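Local coordinates for DUF4848 domain-containing protein (Bacteroides thetaiotaomicron, PDB 4LB8) that is of unknown function, belongs to the DUF4848 family and is probably an exported lipoprotein, at residues Pro234-Lys239 with Thr256-Arg261. Residues are numbered along the deposited sequence; the frame is centred on the assembly and turned at random.
Sequences PVYVNK and TKVFGR
Tyr-236 reaches Gly-260 and Arg-261 where the axes of strand segments 235-238 and 256-261 approach to 7.7 Å at an angle of 53°. Both strands belong to one antiparallel sheet, in which strand 222-226 pairs with 235-238 and with 254-262, so side chains make the contact. A classic beta bulge interrupts the second strand where Phe-259 and Gly-260 both face Ile-192; glycine suits the bulge, its backbone being almost fully extended (phi 172°, psi -160°). Arginine suits its place because its guanidinium can be flat and charged at once: it stacks on one face of the Tyr-236 ring, planes only 17° from parallel. Arg-261 NE lies 3.4 Å from Tyr-236 CD2. Arg-261 NH2 also forms a salt bridge with Glu-223 OE1. The bend at chi3 brings the guanidinium over the CD2 side of the ring, while the aliphatic part adds a CH-pi contact, Arg-261 CG lying over the face of the Tyr-236 ring, 3.6 Å from Tyr-236 CZ. Tyr-236 CE1 comes within 3.8 Å of Gly-260 C. A serine in place of Tyr-236 would probably leave the Arg-261 guanidinium without its stacking surface and freer to turn, though still paired with Glu-223. Val-258, a compact branched residue, meets the far end of the tyrosine near the ring plane, Val-258 CG1 being 3.3 Å from Tyr-236 OH.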
ATOM      1  N   PRO A 234       9.179 -14.802  33.423  1.00 55.34           N
ATOM      2  CA  PRO A 234       8.016 -14.256  32.700  1.00 52.13           C
ATOM      3  C   PRO A 234       6.729 -14.406  33.498  1.00 52.00           C
ATOM      4  O   PRO A 234       6.516 -15.412  34.162  1.00 51.92           O
ATOM      5  CB  PRO A 234       7.995 -15.076  31.403  1.00 52.65           C
ATOM      6  CG  PRO A 234       8.742 -16.332  31.735  1.00 58.19           C
ATOM      7  CD  PRO A 234       9.839 -15.851  32.622  1.00 55.39           C
ATOM      8  N   VAL A 235       5.910 -13.370  33.481  1.00 46.36           N
ATOM      9  CA  VAL A 235       4.677 -13.357  34.250  1.00 46.23           C
ATOM     10  C   VAL A 235       3.552 -12.615  33.479  1.00 49.56           C
ATOM     11  O   VAL A 235       3.825 -11.695  32.686  1.00 48.93           O
ATOM     12  CB  VAL A 235       4.956 -12.724  35.656  1.00 50.95           C
ATOM     13  CG1 VAL A 235       5.417 -11.256  35.554  1.00 50.82           C
ATOM     14  CG2 VAL A 235       3.769 -12.884  36.602  1.00 51.10           C
ATOM     15  N   TYR A 236       2.289 -13.017  33.741  1.00 44.89           N
ATOM     16  CA  TYR A 236       1.113 -12.369  33.192  1.00 43.64           C
ATOM     17  C   TYR A 236       0.795 -11.157  34.029  1.00 49.00           C
ATOM     18  O   TYR A 236       0.501 -11.280  35.212  1.00 50.48           O
ATOM     19  CB  TYR A 236      -0.075 -13.323  33.108  1.00 43.76           C
ATOM     20  CG  TYR A 236       0.099 -14.378  32.041  1.00 43.81           C
ATOM     21  CD1 TYR A 236       0.151 -14.035  30.692  1.00 43.42           C
ATOM     22  CD2 TYR A 236       0.243 -15.720  32.382  1.00 45.21           C
ATOM     23  CE1 TYR A 236       0.360 -14.997  29.713  1.00 42.97           C
ATOM     24  CE2 TYR A 236       0.430 -16.697  31.406  1.00 45.84           C
ATOM     25  CZ  TYR A 236       0.470 -16.332  30.070  1.00 51.12           C
ATOM     26  OH  TYR A 236       0.630 -17.306  29.120  1.00 49.45           O
ATOM     27  N   VAL A 237       0.908  -9.981  33.415  1.00 45.04           N
ATOM     28  CA  VAL A 237       0.686  -8.663  34.019  1.00 44.72           C
ATOM     29  C   VAL A 237      -0.630  -8.083  33.457  1.00 48.78           C
ATOM     30  O   VAL A 237      -0.819  -8.059  32.239  1.00 49.23           O
ATOM     31  CB  VAL A 237       1.916  -7.763  33.710  1.00 46.69           C
ATOM     32  CG1 VAL A 237       1.683  -6.326  34.129  1.00 47.28           C
ATOM     33  CG2 VAL A 237       3.168  -8.319  34.372  1.00 46.34           C
ATOM     34  N   ASN A 238      -1.529  -7.614  34.325  1.00 43.35           N
ATOM     35  CA  ASN A 238      -2.797  -7.062  33.854  1.00 42.04           C
ATOM     36  C   ASN A 238      -2.570  -5.775  33.041  1.00 44.35           C
ATOM     37  O   ASN A 238      -1.924  -4.851  33.521  1.00 44.95           O
ATOM     38  CB  ASN A 238      -3.740  -6.804  35.054  1.00 42.76           C
ATOM     39  CG  ASN A 238      -5.126  -6.321  34.686  1.00 52.30           C
ATOM     40  OD1 ASN A 238      -5.334  -5.226  34.135  1.00 44.91           O
ATOM     41  ND2 ASN A 238      -6.107  -7.126  34.996  1.00 43.94           N
ATOM     42  N   LYS A 239      -3.109  -5.726  31.809  1.00 39.61           N
ATOM     43  CA  LYS A 239      -3.061  -4.564  30.914  1.00 37.91           C
ATOM     44  C   LYS A 239      -4.470  -4.280  30.370  1.00 43.67           C
ATOM     45  O   LYS A 239      -4.615  -3.798  29.245  1.00 41.92           O
ATOM     46  CB  LYS A 239      -2.038  -4.779  29.780  1.00 36.36           C
ATOM     47  CG  LYS A 239      -0.583  -4.875  30.273  1.00 41.30           C
ATOM     48  CD  LYS A 239      -0.066  -3.544  30.817  1.00 44.22           C
ATOM     49  CE  LYS A 239       1.344  -3.610  31.300  1.00 49.96           C
ATOM     50  NZ  LYS A 239       1.769  -2.306  31.867  1.00 61.57           N
ATOM     51  N   THR A 256       8.530 -15.827  17.608  1.00 35.60           N
ATOM     52  CA  THR A 256       7.220 -16.289  18.083  1.00 34.73           C
ATOM     53  C   THR A 256       7.174 -16.138  19.595  1.00 41.12           C
ATOM     54  O   THR A 256       8.140 -16.445  20.296  1.00 40.82           O
ATOM     55  CB  THR A 256       6.870 -17.685  17.609  1.00 39.52           C
ATOM     56  OG1 THR A 256       7.720 -18.643  18.242  1.00 41.40           O
ATOM     57  CG2 THR A 256       6.888 -17.813  16.082  1.00 34.54           C
ATOM     58  N   LYS A 257       6.073 -15.595  20.091  1.00 39.58           N
ATOM     59  CA  LYS A 257       5.909 -15.321  21.516  1.00 39.48           C
ATOM     60  C   LYS A 257       4.499 -15.589  22.010  1.00 43.24           C
ATOM     61  O   LYS A 257       3.535 -15.402  21.285  1.00 44.12           O
ATOM     62  CB  LYS A 257       6.212 -13.815  21.786  1.00 41.10           C
ATOM     63  CG  LYS A 257       7.668 -13.376  21.719  1.00 49.84           C
ATOM     64  CD  LYS A 257       8.345 -13.416  23.092  1.00 56.38           C
ATOM     65  CE  LYS A 257       9.718 -12.797  23.049  1.00 68.38           C
ATOM     66  NZ  LYS A 257      10.678 -13.464  23.968  1.00 77.13           N
ATOM     67  N   VAL A 258       4.381 -15.956  23.268  1.00 40.40           N
ATOM     68  CA  VAL A 258       3.128 -15.954  23.999  1.00 39.25           C
ATOM     69  C   VAL A 258       2.962 -14.465  24.253  1.00 42.13           C
ATOM     70  O   VAL A 258       3.840 -13.856  24.880  1.00 40.85           O
ATOM     71  CB  VAL A 258       3.182 -16.799  25.303  1.00 42.45           C
ATOM     72  CG1 VAL A 258       1.962 -16.530  26.180  1.00 42.58           C
ATOM     73  CG2 VAL A 258       3.301 -18.275  24.999  1.00 42.19           C
ATOM     74  N   PHE A 259       1.945 -13.858  23.664  1.00 37.59           N
ATOM     75  CA  PHE A 259       1.742 -12.422  23.779  1.00 37.15           C
ATOM     76  C   PHE A 259       1.054 -12.063  25.110  1.00 40.58           C
ATOM     77  O   PHE A 259       1.356 -11.047  25.712  1.00 40.10           O
ATOM     78  CB  PHE A 259       0.923 -11.946  22.570  1.00 38.57           C
ATOM     79  CG  PHE A 259       0.849 -10.457  22.369  1.00 39.65           C
ATOM     80  CD1 PHE A 259       1.983  -9.727  22.028  1.00 41.20           C
ATOM     81  CD2 PHE A 259      -0.368  -9.790  22.457  1.00 41.73           C
ATOM     82  CE1 PHE A 259       1.908  -8.347  21.818  1.00 41.77           C
ATOM     83  CE2 PHE A 259      -0.451  -8.407  22.216  1.00 43.65           C
ATOM     84  CZ  PHE A 259       0.687  -7.695  21.910  1.00 41.05           C
ATOM     85  N   GLY A 260       0.128 -12.899  25.533  1.00 38.11           N
ATOM     86  CA  GLY A 260      -0.629 -12.728  26.754  1.00 38.91           C
ATOM     87  C   GLY A 260      -1.740 -13.739  26.839  1.00 44.17           C
ATOM     88  O   GLY A 260      -1.696 -14.775  26.175  1.00 44.45           O
ATOM     89  N   ARG A 261      -2.733 -13.444  27.673  1.00 41.52           N
ATOM     90  CA  ARG A 261      -3.939 -14.251  27.848  1.00 41.81           C
ATOM     91  C   ARG A 261      -5.165 -13.374  27.852  1.00 46.01           C
ATOM     92  O   ARG A 261      -5.075 -12.199  28.219  1.00 46.33           O
ATOM     93  CB  ARG A 261      -3.915 -15.011  29.187  1.00 42.96           C
ATOM     94  CG  ARG A 261      -3.055 -16.247  29.253  1.00 53.25           C
ATOM     95  CD  ARG A 261      -3.318 -17.053  30.517  1.00 62.52           C
ATOM     96  NE  ARG A 261      -3.065 -16.301  31.755  1.00 70.38           N
ATOM     97  CZ  ARG A 261      -2.978 -16.853  32.964  1.00 78.54           C
ATOM     98  NH1 ARG A 261      -3.071 -18.169  33.108  1.00 62.93           N
ATOM     99  NH2 ARG A 261      -2.765 -16.097  34.032  1.00 60.77           N
TER